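Local coordinates for protein alpha-L-rhamnosidase (Aspergillus terreus, PDB 6GSZ) that probably catalyses the hydrolysis of terminal non-reducing alpha-L-rhamnose residues in alpha-L-rhamnosides, as a calcium-binding glycoside hydrolase, at residues Ile352-Glu358 against Phe398-Asp404; Lys374-His378 against Pro391-His396; Ala313-Leu317 against Ser416-Ile420; Ser323-Val329 against Met360-Val365. All coordinates share one frame; numbering follows the deposited sequence.

Interaction 1 (Ile352-Glu358 against Phe398-Asp404); sequences IRFVHTE and FRYVQVD
His356 and Phe398 form the aromatic part of this antiparallel strand pair. The edge of the His356 ring turns to the face of Phe398, a T-shaped contact with planes 74° apart. His356 CD2 sits over the ring centre, 3.7 Å above the Phe398 plane. Phe398 CG lies between the backbone N and the carbonyl carbon (chi1 67°), which holds the ring beside the histidine. The same buried face carries Val401 and Val403. Val401 CG1 packs against Phe354 CB at 3.8 Å, and Val403 CG2 lies near Phe354 CD1. Leu340 and Phe332 cover this side. His356 ND1 is hydrogen-bonded to Ala375 O.

Arg353-Asp404 and Val355-Gln402 are hydrogen-bonded pairs, with bonds in both directions. At one end Arg399 N and Tyr400 N both donate to Thr357 O, a classic beta bulge.

The other face, with Arg353, Val355, Gln402 and Asp404, is looser and partly open to solvent. Here Asp404 OD2 is the polar hub. Gln402 NE2 reaches the syn lone pair of Asp404 OD2 at 2.8 Å. Arg353 NH2 meets Asp404 OD2 at 3.0 Å in a salt bridge, but from above the carboxylate plane. The guanidinium and carboxylate planes are 89° apart, and a single nitrogen makes the bridge. Water 1 accepts from Arg353 NE at 2.9 Å and lies 2.6 Å from Asp404 OD2. Two donors thus converge on one carboxylate oxygen, with a water close by. This would favour the ionised form of Asp404 and hold the arginine beside the strand.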
loop_
_atom_site.group_PDB
_atom_site.type_symbol
_atom_site.label_atom_id
_atom_site.label_comp_id
_atom_site.label_asym_id
_atom_site.label_seq_id
_atom_site.Cartn_x
_atom_site.Cartn_y
_atom_site.Cartn_z
ATOM N N ILE A 352 -9.395 9.379 30.876
ATOM C CA ILE A 352 -10.315 9.196 29.777
ATOM C C ILE A 352 -9.947 7.909 29.026
ATOM O O ILE A 352 -8.775 7.697 28.718
ATOM C CB ILE A 352 -10.246 10.389 28.802
ATOM C CG1 ILE A 352 -10.102 11.739 29.502
ATOM C CG2 ILE A 352 -11.424 10.349 27.848
ATOM C CD1 ILE A 352 -9.981 12.920 28.551
ATOM N N ARG A 353 -10.968 7.114 28.689
ATOM C CA ARG A 353 -10.788 5.888 27.930
ATOM C C ARG A 353 -11.504 6.019 26.583
ATOM O O ARG A 353 -12.644 6.545 26.522
ATOM C CB ARG A 353 -11.348 4.689 28.698
ATOM C CG ARG A 353 -11.069 3.345 28.042
ATOM C CD ARG A 353 -11.669 2.161 28.768
ATOM N NE ARG A 353 -13.119 2.197 28.701
ATOM C CZ ARG A 353 -13.922 1.381 29.366
ATOM N NH1 ARG A 353 -13.413 0.424 30.128
ATOM N NH2 ARG A 353 -15.235 1.504 29.236
ATOM N N PHE A 354 -10.811 5.534 25.534
ATOM C CA PHE A 354 -11.308 5.567 24.154
ATOM C C PHE A 354 -11.283 4.158 23.583
ATOM O O PHE A 354 -10.203 3.586 23.449
ATOM C CB PHE A 354 -10.429 6.483 23.308
ATOM C CG PHE A 354 -10.277 7.895 23.808
ATOM C CD1 PHE A 354 -11.186 8.868 23.483
ATOM C CD2 PHE A 354 -9.234 8.249 24.657
ATOM C CE1 PHE A 354 -11.044 10.165 23.943
ATOM C CE2 PHE A 354 -9.076 9.553 25.082
ATOM C CZ PHE A 354 -9.992 10.502 24.752
ATOM N N VAL A 355 -12.475 3.586 23.335
ATOM C CA VAL A 355 -12.581 2.239 22.801
ATOM C C VAL A 355 -13.039 2.345 21.341
ATOM O O VAL A 355 -14.160 2.831 21.084
ATOM C CB VAL A 355 -13.551 1.371 23.635
ATOM C CG1 VAL A 355 -13.735 -0.013 23.047
ATOM C CG2 VAL A 355 -13.090 1.242 25.087
ATOM N N HIS A 356 -12.166 1.904 20.422
ATOM C CA HIS A 356 -12.390 2.150 18.981
ATOM C C HIS A 356 -12.966 0.907 18.294
ATOM O O HIS A 356 -12.416 -0.175 18.439
ATOM C CB HIS A 356 -11.045 2.522 18.326
ATOM C CG HIS A 356 -10.312 3.678 18.943
ATOM N ND1 HIS A 356 -9.655 3.567 20.155
ATOM C CD2 HIS A 356 -10.113 4.955 18.525
ATOM C CE1 HIS A 356 -9.058 4.718 20.422
ATOM N NE2 HIS A 356 -9.342 5.602 19.473
ATOM N N THR A 357 -14.058 1.075 17.520
ATOM C CA THR A 357 -14.663 -0.061 16.795
ATOM C C THR A 357 -15.069 0.360 15.376
ATOM O O THR A 357 -15.275 1.525 15.086
ATOM C CB THR A 357 -15.864 -0.663 17.539
ATOM O OG1 THR A 357 -16.969 0.236 17.467
ATOM C CG2 THR A 357 -15.540 -0.971 18.984
ATOM N N GLU A 358 -15.225 -0.650 14.517
ATOM C CA GLU A 358 -15.647 -0.420 13.117
ATOM C C GLU A 358 -17.150 -0.183 13.013
ATOM O O GLU A 358 -17.620 0.583 12.154
ATOM C CB GLU A 358 -15.261 -1.625 12.268
ATOM C CG GLU A 358 -13.784 -1.739 12.092
ATOM C CD GLU A 358 -13.451 -2.775 11.029
ATOM O OE1 GLU A 358 -13.825 -3.970 11.207
ATOM O OE2 GLU A 358 -12.863 -2.375 10.014
ATOM N N PHE A 398 -11.385 2.125 12.724
ATOM C CA PHE A 398 -12.615 2.448 13.433
ATOM C C PHE A 398 -13.453 3.507 12.722
ATOM O O PHE A 398 -12.921 4.359 12.014
ATOM C CB PHE A 398 -12.260 2.960 14.834
ATOM C CG PHE A 398 -11.548 4.291 14.886
ATOM C CD1 PHE A 398 -10.192 4.373 14.637
ATOM C CD2 PHE A 398 -12.203 5.475 15.184
ATOM C CE1 PHE A 398 -9.521 5.579 14.645
ATOM C CE2 PHE A 398 -11.525 6.690 15.229
ATOM C CZ PHE A 398 -10.173 6.743 14.970
ATOM N N ARG A 399 -14.769 3.475 13.018
ATOM C CA ARG A 399 -15.685 4.574 12.740
ATOM C C ARG A 399 -16.249 5.178 14.053
ATOM O O ARG A 399 -16.552 6.363 14.104
ATOM C CB ARG A 399 -16.833 4.071 11.850
ATOM C CG ARG A 399 -17.954 5.084 11.668
ATOM C CD ARG A 399 -18.944 4.709 10.589
ATOM N NE ARG A 399 -20.050 5.651 10.651
ATOM C CZ ARG A 399 -21.011 5.755 9.731
ATOM N NH1 ARG A 399 -20.980 4.946 8.676
ATOM N NH2 ARG A 399 -21.963 6.672 9.877
ATOM N N TYR A 400 -16.382 4.319 15.076
ATOM C CA TYR A 400 -16.994 4.678 16.353
ATOM C C TYR A 400 -15.968 4.618 17.484
ATOM O O TYR A 400 -15.084 3.782 17.492
ATOM C CB TYR A 400 -18.160 3.728 16.637
ATOM C CG TYR A 400 -19.215 3.711 15.552
ATOM C CD1 TYR A 400 -20.202 4.683 15.522
ATOM C CD2 TYR A 400 -19.213 2.740 14.554
ATOM C CE1 TYR A 400 -21.157 4.686 14.522
ATOM C CE2 TYR A 400 -20.158 2.750 13.541
ATOM C CZ TYR A 400 -21.127 3.732 13.524
ATOM O OH TYR A 400 -22.120 3.754 12.579
ATOM N N VAL A 401 -16.195 5.464 18.484
ATOM C CA VAL A 401 -15.372 5.450 19.691
ATOM C C VAL A 401 -16.293 5.626 20.896
ATOM O O VAL A 401 -16.967 6.644 21.007
ATOM C CB VAL A 401 -14.304 6.548 19.674
ATOM C CG1 VAL A 401 -13.377 6.344 20.864
ATOM C CG2 VAL A 401 -13.546 6.549 18.371
ATOM N N GLN A 402 -16.267 4.652 21.805
ATOM C CA GLN A 402 -16.906 4.834 23.115
ATOM C C GLN A 402 -15.924 5.586 24.012
ATOM O O GLN A 402 -14.757 5.181 24.127
ATOM C CB GLN A 402 -17.287 3.513 23.762
ATOM C CG GLN A 402 -18.029 3.731 25.079
ATOM C CD GLN A 402 -18.455 2.449 25.749
ATOM O OE1 GLN A 402 -19.038 1.550 25.123
ATOM N NE2 GLN A 402 -18.168 2.366 27.043
ATOM N N VAL A 403 -16.418 6.655 24.645
ATOM C CA VAL A 403 -15.573 7.529 25.447
ATOM C C VAL A 403 -16.079 7.514 26.879
ATOM O O VAL A 403 -17.263 7.828 27.082
ATOM C CB VAL A 403 -15.582 8.967 24.907
ATOM C CG1 VAL A 403 -14.686 9.848 25.742
ATOM C CG2 VAL A 403 -15.181 9.024 23.440
ATOM N N ASP A 404 -15.208 7.110 27.819
ATOM C CA ASP A 404 -15.551 7.115 29.254
ATOM C C ASP A 404 -14.594 8.043 29.981
ATOM O O ASP A 404 -13.392 8.060 29.704
ATOM C CB ASP A 404 -15.519 5.695 29.835
ATOM C CG ASP A 404 -16.712 4.859 29.399
ATOM O OD1 ASP A 404 -17.813 5.018 30.003
ATOM O OD2 ASP A 404 -16.568 4.120 28.433
HETATM O O HOH W 1 -14.540 3.927 26.839
#

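Interaction 2 (Lys374-His378 against Pro391-His396); sequences KATDH and PSFTYH. With CA (calcium ion), chain B.
His396 NE2 donates to Asp377 OD2 at 2.7 Å, with an N-H...O angle of 164°. The two side chains come from opposite directions. OD2 lies close to the plane of the His396 ring, but NE2 approaches it on the syn side, 30° out of the carboxylate plane. Ring and carboxylate are turned 42° against each other. The second oxygen, Asp377 OD1, accepts from Glu267 N, so both oxygens of this buried carboxylate have a partner.

Apolar atoms close in around the pair. Thr394 CG2 is 3.9 Å from Asp377 OD1, and Pro391 CG touches OD2 more loosely. Thr394 OG1 turns to Glu262 O instead. Ala375 CB lies 4.0 Å from His396 ND1, and Ala375 O lies over one face of the ring, toward the rim. The His396 ring also stacks with His356.

Earlier in the loop, Ser392 OG binds the calcium ion at 2.4 Å. Glu158 and waters 2 and 3 are its other ligands in the model. The loop from strand 387-389 thus carries a calcium ligand and runs into strand 396-398, where His396 sits at the start. Through His396 this part of the concanavalin-like domain is pinned to strand 376-380.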
loop_
_atom_site.group_PDB
_atom_site.type_symbol
_atom_site.label_atom_id
_atom_site.label_comp_id
_atom_site.label_asym_id
_atom_site.label_seq_id
_atom_site.Cartn_x
_atom_site.Cartn_y
_atom_site.Cartn_z
ATOM N N LYS A 374 -7.272 -4.874 22.001
ATOM C CA LYS A 374 -8.191 -4.027 22.774
ATOM C C LYS A 374 -8.562 -2.735 22.042
ATOM O O LYS A 374 -9.618 -2.185 22.313
ATOM C CB LYS A 374 -7.629 -3.709 24.151
ATOM C CG LYS A 374 -7.462 -4.929 25.040
ATOM C CD LYS A 374 -6.947 -4.589 26.420
ATOM C CE LYS A 374 -6.553 -5.835 27.183
ATOM N NZ LYS A 374 -5.853 -5.479 28.440
ATOM N N ALA A 375 -7.659 -2.211 21.186
ATOM C CA ALA A 375 -7.883 -0.935 20.453
ATOM C C ALA A 375 -8.429 0.145 21.392
ATOM O O ALA A 375 -9.400 0.826 21.064
ATOM C CB ALA A 375 -8.790 -1.134 19.235
ATOM N N THR A 376 -7.802 0.230 22.583
ATOM C CA THR A 376 -8.252 1.097 23.665
ATOM C C THR A 376 -7.094 1.970 24.138
ATOM O O THR A 376 -6.042 1.439 24.506
ATOM C CB THR A 376 -8.831 0.264 24.802
ATOM O OG1 THR A 376 -9.984 -0.444 24.341
ATOM C CG2 THR A 376 -9.219 1.089 26.013
ATOM N N ASP A 377 -7.328 3.284 24.109
ATOM C CA ASP A 377 -6.357 4.233 24.609
ATOM C C ASP A 377 -6.869 4.842 25.914
ATOM O O ASP A 377 -8.071 5.052 26.075
ATOM C CB ASP A 377 -6.067 5.312 23.582
ATOM C CG ASP A 377 -5.533 4.767 22.269
ATOM O OD1 ASP A 377 -4.846 3.682 22.283
ATOM O OD2 ASP A 377 -5.810 5.425 21.247
ATOM N N HIS A 378 -5.937 5.114 26.828
ATOM C CA HIS A 378 -6.232 5.776 28.091
ATOM C C HIS A 378 -5.372 7.024 28.189
ATOM O O HIS A 378 -4.148 6.914 28.017
ATOM C CB HIS A 378 -5.928 4.883 29.288
ATOM C CG HIS A 378 -6.834 3.708 29.456
ATOM N ND1 HIS A 378 -6.652 2.531 28.782
ATOM C CD2 HIS A 378 -7.907 3.526 30.255
ATOM C CE1 HIS A 378 -7.563 1.652 29.171
ATOM N NE2 HIS A 378 -8.356 2.239 30.079
ATOM N N PRO A 391 -1.812 9.451 20.313
ATOM C CA PRO A 391 -0.922 8.344 20.651
ATOM C C PRO A 391 0.292 8.340 19.728
ATOM O O PRO A 391 0.246 8.912 18.611
ATOM C CB PRO A 391 -1.787 7.097 20.489
ATOM C CG PRO A 391 -2.824 7.533 19.448
ATOM C CD PRO A 391 -3.072 9.013 19.686
ATOM N N SER A 392 1.323 7.613 20.141
ATOM C CA SER A 392 2.606 7.603 19.444
ATOM C C SER A 392 2.913 6.303 18.718
ATOM O O SER A 392 3.444 6.345 17.588
ATOM C CB SER A 392 3.735 7.882 20.428
ATOM O OG SER A 392 3.684 9.216 20.900
ATOM N N PHE A 393 2.578 5.157 19.292
ATOM C CA PHE A 393 3.070 3.873 18.728
ATOM C C PHE A 393 1.954 2.836 18.586
ATOM O O PHE A 393 2.213 1.606 18.626
ATOM C CB PHE A 393 4.219 3.320 19.568
ATOM C CG PHE A 393 5.333 4.319 19.776
ATOM C CD1 PHE A 393 6.054 4.824 18.704
ATOM C CD2 PHE A 393 5.635 4.803 21.058
ATOM C CE1 PHE A 393 7.072 5.747 18.904
ATOM C CE2 PHE A 393 6.639 5.745 21.247
ATOM C CZ PHE A 393 7.369 6.201 20.174
ATOM N N THR A 394 0.733 3.316 18.361
ATOM C CA THR A 394 -0.392 2.421 18.104
ATOM C C THR A 394 -1.136 2.934 16.869
ATOM O O THR A 394 -0.949 4.060 16.445
ATOM C CB THR A 394 -1.330 2.332 19.324
ATOM O OG1 THR A 394 -2.304 1.307 19.130
ATOM C CG2 THR A 394 -2.072 3.621 19.565
ATOM N N TYR A 395 -2.085 2.123 16.377
ATOM C CA TYR A 395 -3.056 2.654 15.435
ATOM C C TYR A 395 -4.307 1.790 15.524
ATOM O O TYR A 395 -4.222 0.655 15.988
ATOM C CB TYR A 395 -2.502 2.741 13.995
ATOM C CG TYR A 395 -2.318 1.458 13.222
ATOM C CD1 TYR A 395 -1.226 0.613 13.315
ATOM C CD2 TYR A 395 -3.250 1.140 12.245
ATOM C CE1 TYR A 395 -1.042 -0.455 12.449
ATOM C CE2 TYR A 395 -3.103 0.050 11.408
ATOM C CZ TYR A 395 -1.985 -0.738 11.481
ATOM O OH TYR A 395 -1.772 -1.772 10.603
ATOM N N HIS A 396 -5.428 2.334 15.041
ATOM C CA HIS A 396 -6.704 1.641 15.131
ATOM C C HIS A 396 -7.461 1.768 13.804
ATOM O O HIS A 396 -7.285 2.737 13.089
ATOM C CB HIS A 396 -7.553 2.222 16.259
ATOM C CG HIS A 396 -6.832 2.567 17.512
ATOM N ND1 HIS A 396 -6.142 1.651 18.280
ATOM C CD2 HIS A 396 -6.682 3.771 18.079
ATOM C CE1 HIS A 396 -5.660 2.305 19.346
ATOM N NE2 HIS A 396 -5.987 3.597 19.258
HETATM CA CA CA B . 3.754 11.097 19.356
HETATM O O HOH W 2 4.354 12.200 20.926
HETATM O O HOH W 3 1.834 12.226 19.500
#

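Interaction 3 (Ala313-Leu317 against Ser416-Ile420)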
loop_
_atom_site.group_PDB
_atom_site.type_symbol
_atom_site.label_atom_id
_atom_site.label_comp_id
_atom_site.label_asym_id
_atom_site.label_seq_id
_atom_site.Cartn_x
_atom_site.Cartn_y
_atom_site.Cartn_z
ATOM N N ALA A 313 -4.430 13.175 6.678
ATOM C CA ALA A 313 -5.606 14.031 6.724
ATOM C C ALA A 313 -6.222 14.000 8.119
ATOM O O ALA A 313 -5.988 13.106 8.881
ATOM C CB ALA A 313 -6.619 13.576 5.693
ATOM N N GLU A 314 -7.046 15.004 8.370
ATOM C CA GLU A 314 -8.000 15.048 9.434
ATOM C C GLU A 314 -9.343 14.513 8.928
ATOM O O GLU A 314 -9.687 14.727 7.740
ATOM C CB GLU A 314 -8.174 16.514 9.837
ATOM C CG GLU A 314 -9.016 16.671 11.057
ATOM C CD GLU A 314 -9.214 18.084 11.584
ATOM O OE1 GLU A 314 -8.452 18.988 11.192
ATOM O OE2 GLU A 314 -10.138 18.261 12.393
ATOM N N HIS A 315 -10.110 13.873 9.794
ATOM C CA HIS A 315 -11.495 13.530 9.492
ATOM C C HIS A 315 -12.352 13.968 10.674
ATOM O O HIS A 315 -12.168 13.510 11.804
ATOM C CB HIS A 315 -11.665 12.052 9.189
ATOM C CG HIS A 315 -12.887 11.755 8.419
ATOM N ND1 HIS A 315 -12.886 11.727 7.041
ATOM C CD2 HIS A 315 -14.158 11.530 8.811
ATOM C CE1 HIS A 315 -14.115 11.479 6.615
ATOM N NE2 HIS A 315 -14.916 11.353 7.680
ATOM N N LYS A 316 -13.288 14.882 10.387
ATOM C CA LYS A 316 -14.055 15.518 11.462
ATOM C C LYS A 316 -15.100 14.570 12.055
ATOM O O LYS A 316 -15.632 13.678 11.392
ATOM C CB LYS A 316 -14.707 16.797 10.939
ATOM C CG LYS A 316 -13.695 17.907 10.691
ATOM C CD LYS A 316 -14.298 19.238 10.277
ATOM C CE LYS A 316 -13.248 20.222 9.799
ATOM N NZ LYS A 316 -13.865 21.482 9.317
ATOM N N LEU A 317 -15.394 14.825 13.332
ATOM C CA LEU A 317 -16.464 14.178 14.026
ATOM C C LEU A 317 -17.776 14.501 13.305
ATOM O O LEU A 317 -18.028 15.651 12.968
ATOM C CB LEU A 317 -16.446 14.713 15.464
ATOM C CG LEU A 317 -17.464 14.174 16.442
ATOM C CD1 LEU A 317 -17.194 12.730 16.787
ATOM C CD2 LEU A 317 -17.427 15.033 17.690
ATOM N N SER A 416 -12.784 19.641 20.274
ATOM C CA SER A 416 -11.981 18.928 21.286
ATOM C C SER A 416 -11.551 17.524 20.826
ATOM O O SER A 416 -10.712 16.946 21.464
ATOM C CB SER A 416 -12.724 18.863 22.579
ATOM O OG SER A 416 -13.969 18.207 22.424
ATOM N N VAL A 417 -12.135 16.998 19.737
ATOM C CA VAL A 417 -11.737 15.675 19.235
ATOM C C VAL A 417 -11.862 15.674 17.711
ATOM O O VAL A 417 -12.827 16.165 17.155
ATOM C CB VAL A 417 -12.505 14.500 19.892
ATOM C CG1 VAL A 417 -13.988 14.514 19.573
ATOM C CG2 VAL A 417 -11.906 13.135 19.547
ATOM N N THR A 418 -10.855 15.061 17.074
ATOM C CA THR A 418 -10.881 14.819 15.646
ATOM C C THR A 418 -10.144 13.500 15.376
ATOM O O THR A 418 -9.380 13.023 16.205
ATOM C CB THR A 418 -10.279 16.024 14.918
ATOM O OG1 THR A 418 -10.823 16.039 13.595
ATOM C CG2 THR A 418 -8.765 16.005 14.905
ATOM N N ALA A 419 -10.392 12.910 14.204
ATOM C CA ALA A 419 -9.693 11.704 13.788
ATOM C C ALA A 419 -8.547 12.107 12.863
ATOM O O ALA A 419 -8.681 13.016 12.045
ATOM C CB ALA A 419 -10.591 10.698 13.130
ATOM N N ILE A 420 -7.456 11.357 12.988
ATOM C CA ILE A 420 -6.287 11.529 12.165
ATOM C C ILE A 420 -6.171 10.271 11.318
ATOM O O ILE A 420 -6.084 9.191 11.830
ATOM C CB ILE A 420 -5.032 11.732 13.020
ATOM C CG1 ILE A 420 -5.213 12.830 14.081
ATOM C CG2 ILE A 420 -3.801 11.972 12.150
ATOM C CD1 ILE A 420 -5.505 14.209 13.549
HETATM O O HOH W 4 -13.635 16.801 14.607
#
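Strands 313-315 and 417-420 run antiparallel but splay, with 134° between their directions, and His315 and Ala419 form the hydrogen-bonded pair. His315 N gives to Ala419 O at 2.8 Å, and Ala419 N returns a bond to His315 O at 3.0 Å.

Glu314 and Thr418 carry the side-chain contact and cross at about a right angle. The glutamate chain is extended, with CG anti to the backbone N (chi1 -173°), and this carries the carboxylate across to the neighbouring strand. In one conformer of each residue, Thr418 OG1 donates to Glu314 OE2 on its anti side. Both residues have a second conformer, so this bond is less certain. Water 4 lies where the strands part. It accepts from Leu317 N at 2.9 Å and donates to Val417 O at 2.7 Å and to Thr418 OG1 at 3.1 Å. On the inner side Leu317 CD2 meets Val417 CG1 at 4.0 Å, and both side chains also touch Leu330.

Strand 309-315 is an outermost strand of its four-stranded sheet. Beyond the direct backbone bonds, water 4 takes over the link between the main chains. Glu314 is exposed and also touches Arg341, so its carboxylate would probably stay charged.

Interaction 4 (Ser323-Val329 against Met360-Val365); sequences SASGKTV and MENGEV
Two hairpin turns of the concanavalin-like domain meet here, and Glu364 of one reaches Ser323 and Ser325 of the other. Residues 323-326 form a type I turn, and residues 361-364 a type I' turn. The Glu364 chain bends at its second torsion (chi2 -72°), which brings the carboxylate up to the serine turn. Its two oxygens take separate serines. Ser323 OG donates to OE1 of Glu364 at 2.7 Å, on the syn side. Ser325 OG donates to Glu364 OE2 at 2.7 Å from above the carboxylate plane. Ser325 N also gives to Glu364 OE2, at 2.9 Å with a bent angle of 131°. Beside this group Ala324 N bonds to Gly363 O at 2.9 Å and joins the turns through their backbones.

On the inner side the contact is apolar. Val329 and Val365 slide past each other in opposite directions, with their CG1 atoms 3.9 Å apart. Met360 SD lies against Val329 CG1 at 4.2 Å. Tyr400 touches both Val329 and Met360. The polar group lies nearer the surface, where Lys327 leads away from Glu364. Ser323 OG has a second role inside its own turn: it accepts from Lys327 N at 2.9 Å.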
loop_
_atom_site.group_PDB
_atom_site.type_symbol
_atom_site.label_atom_id
_atom_site.label_comp_id
_atom_site.label_asym_id
_atom_site.label_seq_id
_atom_site.Cartn_x
_atom_site.Cartn_y
_atom_site.Cartn_z
ATOM N N SER A 323 -25.358 5.387 23.497
ATOM C CA SER A 323 -25.569 3.970 23.236
ATOM C C SER A 323 -26.857 3.495 23.912
ATOM O O SER A 323 -27.470 4.249 24.668
ATOM C CB SER A 323 -24.396 3.134 23.671
ATOM O OG SER A 323 -24.406 2.912 25.053
ATOM N N ALA A 324 -27.235 2.226 23.681
ATOM C CA ALA A 324 -28.459 1.665 24.295
ATOM C C ALA A 324 -28.406 1.798 25.820
ATOM O O ALA A 324 -29.422 2.040 26.456
ATOM C CB ALA A 324 -28.667 0.228 23.882
ATOM N N SER A 325 -27.208 1.655 26.398
ATOM C CA SER A 325 -27.043 1.685 27.885
ATOM C C SER A 325 -26.580 3.060 28.388
ATOM O O SER A 325 -26.236 3.193 29.557
ATOM C CB SER A 325 -26.065 0.614 28.298
ATOM O OG SER A 325 -24.783 0.885 27.744
ATOM N N GLY A 326 -26.555 4.065 27.512
ATOM C CA GLY A 326 -26.248 5.435 27.865
ATOM C C GLY A 326 -24.762 5.773 27.789
ATOM O O GLY A 326 -24.363 6.816 28.298
ATOM N N LYS A 327 -23.953 4.938 27.126
ATOM C CA LYS A 327 -22.528 5.271 26.938
ATOM C C LYS A 327 -22.405 6.385 25.879
ATOM O O LYS A 327 -23.227 6.498 24.949
ATOM C CB LYS A 327 -21.716 4.038 26.525
ATOM C CG LYS A 327 -21.782 2.829 27.451
ATOM C CD LYS A 327 -21.423 3.114 28.895
ATOM C CE LYS A 327 -21.828 1.983 29.830
ATOM N NZ LYS A 327 -21.427 2.265 31.232
ATOM N N THR A 328 -21.333 7.172 25.964
ATOM C CA THR A 328 -21.070 8.233 24.999
ATOM C C THR A 328 -20.270 7.660 23.830
ATOM O O THR A 328 -19.215 7.075 24.062
ATOM C CB THR A 328 -20.284 9.380 25.639
ATOM O OG1 THR A 328 -21.101 9.916 26.681
ATOM C CG2 THR A 328 -19.926 10.469 24.665
ATOM N N VAL A 329 -20.780 7.861 22.603
ATOM C CA VAL A 329 -20.155 7.321 21.388
ATOM C C VAL A 329 -19.956 8.430 20.350
ATOM O O VAL A 329 -20.867 9.191 20.012
ATOM C CB VAL A 329 -20.963 6.157 20.796
ATOM C CG1 VAL A 329 -20.231 5.514 19.627
ATOM C CG2 VAL A 329 -21.309 5.107 21.839
ATOM N N MET A 360 -21.264 -0.739 15.187
ATOM C CA MET A 360 -22.092 -0.936 16.330
ATOM C C MET A 360 -22.809 -2.285 16.172
ATOM O O MET A 360 -23.069 -2.753 15.045
ATOM C CB MET A 360 -23.157 0.162 16.423
ATOM C CG MET A 360 -22.649 1.569 16.424
ATOM S SD MET A 360 -21.805 1.943 17.970
ATOM C CE MET A 360 -23.174 2.062 19.131
ATOM N N GLU A 361 -23.164 -2.890 17.294
ATOM C CA GLU A 361 -23.992 -4.077 17.290
ATOM C C GLU A 361 -24.801 -4.117 18.588
ATOM O O GLU A 361 -24.259 -3.925 19.668
ATOM C CB GLU A 361 -23.119 -5.331 17.178
ATOM C CG GLU A 361 -23.924 -6.583 16.897
ATOM C CD GLU A 361 -23.224 -7.933 16.945
ATOM O OE1 GLU A 361 -22.143 -8.067 17.623
ATOM O OE2 GLU A 361 -23.769 -8.878 16.261
ATOM N N ASN A 362 -26.105 -4.385 18.478
ATOM C CA ASN A 362 -26.920 -4.508 19.685
ATOM C C ASN A 362 -26.862 -3.204 20.495
ATOM O O ASN A 362 -26.974 -3.228 21.733
ATOM C CB ASN A 362 -26.479 -5.722 20.524
ATOM C CG ASN A 362 -26.734 -7.028 19.804
ATOM O OD1 ASN A 362 -27.549 -7.073 18.883
ATOM N ND2 ASN A 362 -26.040 -8.085 20.188
ATOM N N GLY A 363 -26.738 -2.065 19.794
ATOM C CA GLY A 363 -26.835 -0.737 20.412
ATOM C C GLY A 363 -25.568 -0.296 21.141
ATOM O O GLY A 363 -25.596 0.726 21.806
ATOM N N GLU A 364 -24.464 -1.054 21.031
ATOM C CA GLU A 364 -23.172 -0.684 21.649
ATOM C C GLU A 364 -22.035 -0.874 20.632
ATOM O O GLU A 364 -22.150 -1.631 19.656
ATOM C CB GLU A 364 -22.844 -1.565 22.859
ATOM C CG GLU A 364 -23.962 -1.646 23.894
ATOM C CD GLU A 364 -24.173 -0.387 24.725
ATOM O OE1 GLU A 364 -23.265 0.477 24.747
ATOM O OE2 GLU A 364 -25.255 -0.283 25.352
ATOM N N VAL A 365 -20.897 -0.246 20.909
ATOM C CA VAL A 365 -19.725 -0.437 20.076
ATOM C C VAL A 365 -19.371 -1.934 20.071
ATOM O O VAL A 365 -19.546 -2.615 21.056
ATOM C CB VAL A 365 -18.553 0.468 20.489
ATOM C CG1 VAL A 365 -18.917 1.937 20.391
ATOM C CG2 VAL A 365 -18.002 0.147 21.862
#

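Interactions 1, 2 and 4 all reach one sheet; interaction 2 does so through strand 376-380. Strand 351-361 pairs with strand 376-380 on one side and strand 400-404 on the other. Interactions 1 and 2 join through Phe354 N to Asp377 O at 2.8 Å. Interactions 1 and 4 join through Val403 N to Thr328 O at 2.9 Å. Interaction 3 lies in a second sheet, its centre about 13 Å from that of interaction 1. Interaction 4 is far from the annotated sites, whereas interaction 2 includes a calcium ligand. From interaction 1, Glu358 bonds to Gln463 and Phe759, which are close in sequence to Arg464 and His761 of the glucose pocket.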